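Local coordinates for phospholipase C-beta (PLC-beta) (Sepia officinalis, PDB 3QR0), which is a calcium-binding, multidomain member of the phosphoinositide-specific phospholipase C family, with PH, EF-hand-like, TIM-barrel-type X and Y, and C2 regions in one chain, at residues 314-325 and 615-623; 711-721 and 733-741. One frame throughout, in Å; residues are numbered along the deposited sequence.

Interaction 1. Residues 314-325 and 615-623; sequences TPMHRLDLGANM and EYNGCSGYL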
loop_
_atom_site.group_PDB
_atom_site.type_symbol
_atom_site.label_atom_id
_atom_site.label_comp_id
_atom_site.label_asym_id
_atom_site.label_seq_id
_atom_site.Cartn_x
_atom_site.Cartn_y
_atom_site.Cartn_z
ATOM N N THR A 314 -6.127 12.543 -1.760
ATOM C CA THR A 314 -6.780 11.253 -1.543
ATOM C C THR A 314 -8.303 11.399 -1.417
ATOM O O THR A 314 -8.775 12.151 -0.563
ATOM C CB THR A 314 -6.237 10.571 -0.274
ATOM O OG1 THR A 314 -4.816 10.418 -0.386
ATOM C CG2 THR A 314 -6.887 9.199 -0.069
ATOM N N PRO A 315 -9.071 10.697 -2.279
ATOM C CA PRO A 315 -10.536 10.697 -2.166
ATOM C C PRO A 315 -10.980 9.865 -0.969
ATOM O O PRO A 315 -10.860 8.637 -0.979
ATOM C CB PRO A 315 -11.006 10.081 -3.486
ATOM C CG PRO A 315 -9.836 9.315 -4.005
ATOM C CD PRO A 315 -8.599 9.929 -3.448
ATOM N N MET A 316 -11.475 10.542 0.059
ATOM C CA MET A 316 -11.765 9.888 1.334
ATOM C C MET A 316 -12.853 8.818 1.220
ATOM O O MET A 316 -12.770 7.794 1.890
ATOM C CB MET A 316 -12.115 10.927 2.408
ATOM C CG MET A 316 -10.914 11.766 2.841
ATOM S SD MET A 316 -9.610 10.773 3.628
ATOM C CE MET A 316 -8.154 11.780 3.313
ATOM N N HIS A 317 -13.841 9.039 0.350
ATOM C CA HIS A 317 -14.906 8.055 0.128
ATOM C C HIS A 317 -14.371 6.740 -0.469
ATOM O O HIS A 317 -14.965 5.680 -0.267
ATOM C CB HIS A 317 -16.048 8.641 -0.736
ATOM C CG HIS A 317 -15.686 8.848 -2.176
ATOM N ND1 HIS A 317 -14.947 9.929 -2.612
ATOM C CD2 HIS A 317 -15.962 8.111 -3.280
ATOM C CE1 HIS A 317 -14.780 9.846 -3.920
ATOM N NE2 HIS A 317 -15.384 8.752 -4.351
ATOM N N ARG A 318 -13.249 6.813 -1.190
ATOM C CA ARG A 318 -12.583 5.617 -1.720
ATOM C C ARG A 318 -11.603 5.000 -0.722
ATOM O O ARG A 318 -11.450 3.784 -0.683
ATOM C CB ARG A 318 -11.838 5.938 -3.019
ATOM C CG ARG A 318 -12.741 6.145 -4.226
ATOM C CD ARG A 318 -12.002 5.857 -5.543
ATOM N NE ARG A 318 -11.665 4.434 -5.721
ATOM C CZ ARG A 318 -10.431 3.906 -5.698
ATOM N NH1 ARG A 318 -9.344 4.656 -5.499
ATOM N NH2 ARG A 318 -10.277 2.596 -5.880
ATOM N N LEU A 319 -10.922 5.839 0.056
ATOM C CA LEU A 319 -9.963 5.369 1.056
ATOM C C LEU A 319 -10.675 4.564 2.138
ATOM O O LEU A 319 -10.198 3.514 2.554
ATOM C CB LEU A 319 -9.228 6.552 1.698
ATOM C CG LEU A 319 -8.154 6.221 2.744
ATOM C CD1 LEU A 319 -7.001 5.448 2.121
ATOM C CD2 LEU A 319 -7.646 7.493 3.404
ATOM N N ASP A 320 -11.821 5.078 2.576
ATOM C CA ASP A 320 -12.685 4.407 3.547
ATOM C C ASP A 320 -13.170 3.080 2.972
ATOM O O ASP A 320 -13.188 2.894 1.757
ATOM C CB ASP A 320 -13.875 5.323 3.881
ATOM C CG ASP A 320 -14.697 4.833 5.062
ATOM O OD1 ASP A 320 -14.122 4.311 6.036
ATOM O OD2 ASP A 320 -15.933 4.991 5.022
ATOM N N LEU A 321 -13.559 2.153 3.840
ATOM C CA LEU A 321 -14.083 0.869 3.387
ATOM C C LEU A 321 -15.541 1.074 2.981
ATOM O O LEU A 321 -16.468 0.691 3.694
ATOM C CB LEU A 321 -13.920 -0.204 4.471
ATOM C CG LEU A 321 -13.761 -1.635 3.949
ATOM C CD1 LEU A 321 -13.249 -2.549 5.047
ATOM C CD2 LEU A 321 -15.069 -2.154 3.383
ATOM N N GLY A 322 -15.719 1.699 1.819
ATOM C CA GLY A 322 -17.025 2.147 1.354
ATOM C C GLY A 322 -17.612 1.360 0.202
ATOM O O GLY A 322 -18.761 1.574 -0.169
ATOM N N ALA A 323 -16.840 0.441 -0.371
ATOM C CA ALA A 323 -17.325 -0.327 -1.517
ATOM C C ALA A 323 -18.421 -1.300 -1.098
ATOM O O ALA A 323 -18.490 -1.724 0.059
ATOM C CB ALA A 323 -16.181 -1.078 -2.189
ATOM N N ASN A 324 -19.282 -1.633 -2.051
ATOM C CA ASN A 324 -20.283 -2.671 -1.869
ATOM C C ASN A 324 -19.578 -4.018 -1.752
ATOM O O ASN A 324 -19.020 -4.517 -2.735
ATOM C CB ASN A 324 -21.250 -2.659 -3.058
ATOM C CG ASN A 324 -22.275 -3.781 -3.012
ATOM O OD1 ASN A 324 -22.429 -4.472 -2.009
ATOM N ND2 ASN A 324 -22.993 -3.955 -4.115
ATOM N N MET A 325 -19.603 -4.590 -0.549
ATOM C CA MET A 325 -18.951 -5.870 -0.268
ATOM C C MET A 325 -19.924 -7.047 -0.319
ATOM O O MET A 325 -19.596 -8.150 0.130
ATOM C CB MET A 325 -18.284 -5.822 1.113
ATOM C CG MET A 325 -17.255 -4.701 1.276
ATOM S SD MET A 325 -15.991 -4.719 -0.016
ATOM C CE MET A 325 -15.159 -6.265 0.327
ATOM N N GLU A 615 -4.375 -0.056 -1.154
ATOM C CA GLU A 615 -4.521 0.814 0.007
ATOM C C GLU A 615 -5.972 1.259 0.143
ATOM O O GLU A 615 -6.468 1.451 1.252
ATOM C CB GLU A 615 -3.634 2.057 -0.099
ATOM C CG GLU A 615 -3.654 2.884 1.186
ATOM C CD GLU A 615 -2.846 4.150 1.113
ATOM O OE1 GLU A 615 -2.593 4.655 -0.003
ATOM O OE2 GLU A 615 -2.452 4.640 2.195
ATOM N N TYR A 616 -6.646 1.414 -0.995
ATOM C CA TYR A 616 -8.020 1.902 -1.023
ATOM C C TYR A 616 -9.018 0.832 -0.570
ATOM O O TYR A 616 -8.664 -0.332 -0.392
ATOM C CB TYR A 616 -8.353 2.465 -2.414
ATOM C CG TYR A 616 -7.608 3.755 -2.681
ATOM C CD1 TYR A 616 -8.136 4.972 -2.277
ATOM C CD2 TYR A 616 -6.361 3.753 -3.300
ATOM C CE1 TYR A 616 -7.459 6.159 -2.494
ATOM C CE2 TYR A 616 -5.674 4.938 -3.524
ATOM C CZ TYR A 616 -6.233 6.139 -3.112
ATOM O OH TYR A 616 -5.577 7.325 -3.323
ATOM N N ASN A 617 -10.260 1.259 -0.353
ATOM C CA ASN A 617 -11.291 0.432 0.266
ATOM C C ASN A 617 -10.834 -0.132 1.621
ATOM O O ASN A 617 -10.939 -1.328 1.884
ATOM C CB ASN A 617 -11.762 -0.679 -0.675
ATOM C CG ASN A 617 -13.125 -1.231 -0.282
ATOM O OD1 ASN A 617 -14.021 -0.478 0.110
ATOM N ND2 ASN A 617 -13.287 -2.552 -0.380
ATOM N N GLY A 618 -10.320 0.762 2.462
ATOM C CA GLY A 618 -9.964 0.437 3.845
ATOM C C GLY A 618 -8.772 -0.479 4.009
ATOM O O GLY A 618 -8.594 -1.079 5.067
ATOM N N CYS A 619 -7.942 -0.580 2.974
ATOM C CA CYS A 619 -6.871 -1.573 2.933
ATOM C C CYS A 619 -7.409 -2.981 3.259
ATOM O O CYS A 619 -6.751 -3.785 3.921
ATOM C CB CYS A 619 -5.730 -1.169 3.872
ATOM S SG CYS A 619 -4.137 -1.901 3.424
ATOM N N SER A 620 -8.608 -3.266 2.763
ATOM C CA SER A 620 -9.288 -4.541 3.015
ATOM C C SER A 620 -8.731 -5.694 2.181
ATOM O O SER A 620 -8.978 -6.860 2.486
ATOM C CB SER A 620 -10.771 -4.398 2.701
ATOM O OG SER A 620 -10.961 -4.100 1.326
ATOM N N GLY A 621 -8.012 -5.359 1.110
ATOM C CA GLY A 621 -7.530 -6.353 0.159
ATOM C C GLY A 621 -8.560 -6.726 -0.896
ATOM O O GLY A 621 -8.325 -7.641 -1.681
ATOM N N TYR A 622 -9.694 -6.020 -0.913
ATOM C CA TYR A 622 -10.754 -6.228 -1.904
ATOM C C TYR A 622 -11.106 -4.925 -2.609
ATOM O O TYR A 622 -11.358 -3.919 -1.955
ATOM C CB TYR A 622 -12.013 -6.780 -1.228
ATOM C CG TYR A 622 -11.901 -8.235 -0.884
ATOM C CD1 TYR A 622 -11.192 -8.654 0.239
ATOM C CD2 TYR A 622 -12.494 -9.203 -1.690
ATOM C CE1 TYR A 622 -11.080 -10.005 0.545
ATOM C CE2 TYR A 622 -12.384 -10.537 -1.398
ATOM C CZ TYR A 622 -11.679 -10.937 -0.279
ATOM O OH TYR A 622 -11.573 -12.274 0.002
ATOM N N LEU A 623 -11.130 -4.958 -3.942
ATOM C CA LEU A 623 -11.592 -3.836 -4.750
ATOM C C LEU A 623 -12.678 -4.346 -5.692
ATOM O O LEU A 623 -12.491 -5.358 -6.372
ATOM C CB LEU A 623 -10.447 -3.246 -5.568
ATOM C CG LEU A 623 -9.301 -2.602 -4.788
ATOM C CD1 LEU A 623 -8.097 -2.347 -5.698
ATOM C CD2 LEU A 623 -9.770 -1.317 -4.134
HETATM O O HOH W 1 -14.099 2.212 -1.197
#
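Asn-617 meets the 314-325 segment with both its backbone and its amide. Its N donates to Arg-318 O at 2.8 Å, and the next amide, Gly-618 N, takes Leu-319 O, so the last turn of helix 316-319 is held by two successive N-H groups. The side chain, CG anti to the backbone N (chi1 -160°), extends along the following loop: OD1 accepts from Ala-323 N at 3.0 Å, the donor tilted from the carbonyl plane, while ND2 makes a weak bond to Met-325 SD at 3.5 Å. A water can donate to Arg-318 O and Asn-617 OD1, though not to every acceptor around it at once. Beside these bonds, Arg-318 bends back at chi3 and lays NH1 over one face of the Tyr-616 ring, 3.4 Å from CG, the two planes 31° apart. Farther along, Met-325 CE packs on Tyr-622 CB at 3.5 Å.

The second shell fixes the amide's rotation: Asn-617 ND2 also donates to Tyr-622 O at 2.8 Å, nearly in the amide plane. Ser-620 OG donates to Asn-617 O and accepts from Tyr-622 N, forming an ST turn. Tyr-622 OH is tied to Pro-411 O. A short helix and its exit loop thus pack on the loop leading into strand 622-624, which pairs antiparallel with strand 332-334, within the Y region of the TIM-barrel-type fold.

Interaction 2. Residues 711-721 and 733-741; sequences VVLPDLAVVRI and HRVMPLDGI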
loop_
_atom_site.group_PDB
_atom_site.type_symbol
_atom_site.label_atom_id
_atom_site.label_comp_id
_atom_site.label_asym_id
_atom_site.label_seq_id
_atom_site.Cartn_x
_atom_site.Cartn_y
_atom_site.Cartn_z
ATOM N N VAL A 711 -7.675 8.396 -22.646
ATOM C CA VAL A 711 -7.708 7.215 -21.795
ATOM C C VAL A 711 -9.027 6.492 -22.052
ATOM O O VAL A 711 -10.086 6.939 -21.605
ATOM C CB VAL A 711 -7.591 7.590 -20.308
ATOM C CG1 VAL A 711 -7.526 6.328 -19.448
ATOM C CG2 VAL A 711 -6.367 8.476 -20.082
ATOM N N VAL A 712 -8.954 5.381 -22.786
ATOM C CA VAL A 712 -10.141 4.613 -23.161
ATOM C C VAL A 712 -10.951 4.098 -21.966
ATOM O O VAL A 712 -12.176 4.204 -21.965
ATOM C CB VAL A 712 -9.774 3.425 -24.078
ATOM C CG1 VAL A 712 -10.926 2.422 -24.150
ATOM C CG2 VAL A 712 -9.403 3.929 -25.470
ATOM N N LEU A 713 -10.273 3.550 -20.958
ATOM C CA LEU A 713 -10.951 2.961 -19.795
ATOM C C LEU A 713 -10.356 3.477 -18.483
ATOM O O LEU A 713 -9.545 2.801 -17.845
ATOM C CB LEU A 713 -10.890 1.427 -19.859
ATOM C CG LEU A 713 -12.189 0.692 -19.511
ATOM C CD1 LEU A 713 -12.724 1.108 -18.154
ATOM C CD2 LEU A 713 -13.234 0.917 -20.595
ATOM N N PRO A 714 -10.762 4.687 -18.071
ATOM C CA PRO A 714 -10.209 5.294 -16.861
ATOM C C PRO A 714 -10.308 4.433 -15.590
ATOM O O PRO A 714 -9.362 4.398 -14.811
ATOM C CB PRO A 714 -11.035 6.572 -16.710
ATOM C CG PRO A 714 -11.420 6.925 -18.096
ATOM C CD PRO A 714 -11.672 5.609 -18.773
ATOM N N ASP A 715 -11.424 3.736 -15.391
ATOM C CA ASP A 715 -11.622 2.988 -14.141
ATOM C C ASP A 715 -10.738 1.746 -14.003
ATOM O O ASP A 715 -10.644 1.192 -12.912
ATOM C CB ASP A 715 -13.098 2.623 -13.940
ATOM C CG ASP A 715 -13.963 3.836 -13.577
ATOM O OD1 ASP A 715 -13.402 4.901 -13.203
ATOM O OD2 ASP A 715 -15.205 3.720 -13.675
ATOM N N LEU A 716 -10.088 1.318 -15.085
ATOM C CA LEU A 716 -9.080 0.252 -15.016
ATOM C C LEU A 716 -7.643 0.794 -14.906
ATOM O O LEU A 716 -6.689 0.016 -14.822
ATOM C CB LEU A 716 -9.185 -0.667 -16.242
ATOM C CG LEU A 716 -10.383 -1.624 -16.305
ATOM C CD1 LEU A 716 -10.370 -2.375 -17.626
ATOM C CD2 LEU A 716 -10.381 -2.611 -15.138
ATOM N N ALA A 717 -7.491 2.116 -14.879
ATOM C CA ALA A 717 -6.180 2.743 -14.997
ATOM C C ALA A 717 -5.734 3.461 -13.734
ATOM O O ALA A 717 -6.556 3.922 -12.932
ATOM C CB ALA A 717 -6.175 3.716 -16.169
ATOM N N VAL A 718 -4.418 3.566 -13.581
ATOM C CA VAL A 718 -3.814 4.412 -12.570
ATOM C C VAL A 718 -2.753 5.285 -13.216
ATOM O O VAL A 718 -2.130 4.889 -14.208
ATOM C CB VAL A 718 -3.186 3.578 -11.437
ATOM C CG1 VAL A 718 -4.225 2.653 -10.836
ATOM C CG2 VAL A 718 -1.972 2.780 -11.939
ATOM N N VAL A 719 -2.573 6.481 -12.669
ATOM C CA VAL A 719 -1.453 7.337 -13.021
ATOM C C VAL A 719 -0.467 7.282 -11.865
ATOM O O VAL A 719 -0.866 7.154 -10.692
ATOM C CB VAL A 719 -1.906 8.789 -13.347
ATOM C CG1 VAL A 719 -2.517 9.475 -12.123
ATOM C CG2 VAL A 719 -0.743 9.595 -13.899
ATOM N N ARG A 720 0.821 7.327 -12.196
ATOM C CA ARG A 720 1.864 7.143 -11.208
ATOM C C ARG A 720 2.971 8.167 -11.377
ATOM O O ARG A 720 3.500 8.332 -12.477
ATOM C CB ARG A 720 2.456 5.741 -11.330
ATOM C CG ARG A 720 3.461 5.417 -10.257
ATOM C CD ARG A 720 3.881 3.972 -10.321
ATOM N NE ARG A 720 4.983 3.703 -9.403
ATOM C CZ ARG A 720 6.115 3.077 -9.715
ATOM N NH1 ARG A 720 6.346 2.628 -10.946
ATOM N NH2 ARG A 720 7.032 2.903 -8.779
ATOM N N ILE A 721 3.317 8.836 -10.278
ATOM C CA ILE A 721 4.458 9.750 -10.226
ATOM C C ILE A 721 5.638 9.031 -9.576
ATOM O O ILE A 721 5.493 8.473 -8.491
ATOM C CB ILE A 721 4.114 11.026 -9.418
ATOM C CG1 ILE A 721 3.091 11.881 -10.176
ATOM C CG2 ILE A 721 5.371 11.856 -9.144
ATOM C CD1 ILE A 721 2.619 13.130 -9.398
ATOM N N HIS A 733 7.421 7.479 -4.803
ATOM C CA HIS A 733 6.391 7.444 -5.820
ATOM C C HIS A 733 5.014 7.677 -5.211
ATOM O O HIS A 733 4.858 7.755 -3.989
ATOM C CB HIS A 733 6.428 6.098 -6.559
ATOM C CG HIS A 733 5.723 4.994 -5.839
ATOM N ND1 HIS A 733 4.758 4.215 -6.438
ATOM C CD2 HIS A 733 5.819 4.557 -4.559
ATOM C CE1 HIS A 733 4.291 3.344 -5.558
ATOM N NE2 HIS A 733 4.922 3.527 -4.412
ATOM N N ARG A 734 4.018 7.790 -6.078
ATOM C CA ARG A 734 2.626 7.846 -5.652
ATOM C C ARG A 734 1.721 7.332 -6.767
ATOM O O ARG A 734 1.818 7.793 -7.901
ATOM C CB ARG A 734 2.240 9.275 -5.261
ATOM C CG ARG A 734 0.876 9.404 -4.584
ATOM C CD ARG A 734 0.847 8.729 -3.223
ATOM N NE ARG A 734 -0.478 8.843 -2.611
ATOM C CZ ARG A 734 -0.849 9.785 -1.745
ATOM N NH1 ARG A 734 0.006 10.721 -1.331
ATOM N NH2 ARG A 734 -2.091 9.779 -1.275
ATOM N N VAL A 735 0.855 6.374 -6.430
ATOM C CA VAL A 735 -0.108 5.810 -7.366
ATOM C C VAL A 735 -1.469 6.462 -7.125
ATOM O O VAL A 735 -1.947 6.511 -5.990
ATOM C CB VAL A 735 -0.212 4.276 -7.195
ATOM C CG1 VAL A 735 -1.339 3.700 -8.046
ATOM C CG2 VAL A 735 1.108 3.611 -7.567
ATOM N N MET A 736 -2.073 6.975 -8.194
ATOM C CA MET A 736 -3.357 7.652 -8.126
ATOM C C MET A 736 -4.328 7.001 -9.118
ATOM O O MET A 736 -4.254 7.259 -10.314
ATOM C CB MET A 736 -3.178 9.133 -8.460
ATOM C CG MET A 736 -2.396 9.911 -7.407
ATOM S SD MET A 736 -2.027 11.596 -7.939
ATOM C CE MET A 736 -0.728 11.284 -9.130
ATOM N N PRO A 737 -5.227 6.133 -8.627
ATOM C CA PRO A 737 -6.233 5.540 -9.515
ATOM C C PRO A 737 -7.108 6.623 -10.135
ATOM O O PRO A 737 -7.456 7.582 -9.449
ATOM C CB PRO A 737 -7.049 4.653 -8.571
ATOM C CG PRO A 737 -6.137 4.382 -7.425
ATOM C CD PRO A 737 -5.370 5.643 -7.246
ATOM N N LEU A 738 -7.443 6.487 -11.417
ATOM C CA LEU A 738 -8.235 7.509 -12.110
ATOM C C LEU A 738 -9.687 7.506 -11.648
ATOM O O LEU A 738 -10.379 8.510 -11.790
ATOM C CB LEU A 738 -8.179 7.341 -13.627
ATOM C CG LEU A 738 -6.811 7.363 -14.310
ATOM C CD1 LEU A 738 -7.004 7.549 -15.812
ATOM C CD2 LEU A 738 -5.896 8.442 -13.737
ATOM N N ASP A 739 -10.143 6.374 -11.116
ATOM C CA ASP A 739 -11.424 6.308 -10.414
ATOM C C ASP A 739 -11.298 7.155 -9.143
ATOM O O ASP A 739 -10.654 6.750 -8.182
ATOM C CB ASP A 739 -11.764 4.847 -10.076
ATOM C CG ASP A 739 -13.103 4.687 -9.355
ATOM O OD1 ASP A 739 -13.344 3.581 -8.810
ATOM O OD2 ASP A 739 -13.914 5.641 -9.323
ATOM N N GLY A 740 -11.889 8.344 -9.164
ATOM C CA GLY A 740 -11.874 9.236 -8.004
ATOM C C GLY A 740 -10.701 10.201 -7.917
ATOM O O GLY A 740 -10.587 10.935 -6.934
ATOM N N ILE A 741 -9.831 10.228 -8.928
ATOM C CA ILE A 741 -8.711 11.168 -8.916
ATOM C C ILE A 741 -9.231 12.608 -8.795
ATOM O O ILE A 741 -10.269 12.963 -9.366
ATOM C CB ILE A 741 -7.781 11.024 -10.158
ATOM C CG1 ILE A 741 -6.461 11.779 -9.924
ATOM C CG2 ILE A 741 -8.481 11.506 -11.426
ATOM C CD1 ILE A 741 -5.397 11.502 -10.963
HETATM O O HOH W 2 -8.918 3.636 -11.623
#
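Arg-720 runs extended from CG to NE, with CG anti to the backbone N (chi1 -175°), while His-733 holds CG between its backbone N and carbonyl carbon (chi1 82°); together these torsions set NE against ND1. The two residues belong to an antiparallel beta hairpin of the C2 domain, strands 718-725 and 730-737. Val-719 with Met-736 and Ile-721 with Arg-734 are hydrogen-bonded pairs; Val-718 with Pro-737 and Arg-720 with Val-735 are non-hydrogen-bonded pairs. Beyond the last bridge the ladder gains one more bond, Leu-738 N to Ala-717 O at 3.1 Å and almost straight.

On the face of Val-719, Ile-721 and Met-736, Val-719 CG1 touches Met-736 CB and Ile-741 CD1, both at 3.7 Å, and Met-736, bent at chi3, brings CE to Ile-721 CD1. Strand 650-660 of the other sheet packs against Val-719, Ile-721 and Leu-738. The branches of Leu-738 part: CD2 goes to Val-719 CG1, and CD1 to Ala-717 CB and, tip to tip, Val-711 CG1 at 3.9 Å. Val-718 and Arg-720 face helix 605-613 instead, with Val-718 CB on Val-735 CG1.

Past the strands a type II turn runs from Leu-738 to Ile-741. There a water accepts from Asp-739 N and can donate to Ala-717 O, one of several acceptors around it. At the opposite end of the ladder, Arg-720 NE donates to His-733 ND1 at 3.0 Å; ND1 lies in the plane of the guanidinium, whereas NE is tilted out of the imidazole plane, the two planes 78° apart.

In the fold
The two contacts sit side by side, centres about 15 Å apart. Arg-318 is shared: the guanidinium whose NH1 sits over the Tyr-616 ring in interaction 1 also brings that atom to 3.8 Å from Pro-737 CG of interaction 2, and Arg-318 NE has a long, weak ionic contact with Asp-739 OD1. Pro-315 CG packs 3.4 Å from Gly-740 O. Asn-148 touches both, bonding Thr-314 OG1 and Glu-615 OE2 and packing on Arg-734. Interaction 1 joins 314-325 to the Y region, interaction 2 is internal to the C2 domain, and the contacts between them seat 314-325 against the C2 hairpin and the turn after it. None of their residues binds the calcium ion, held by Asn-339, Glu-368, Asp-370 and Glu-417.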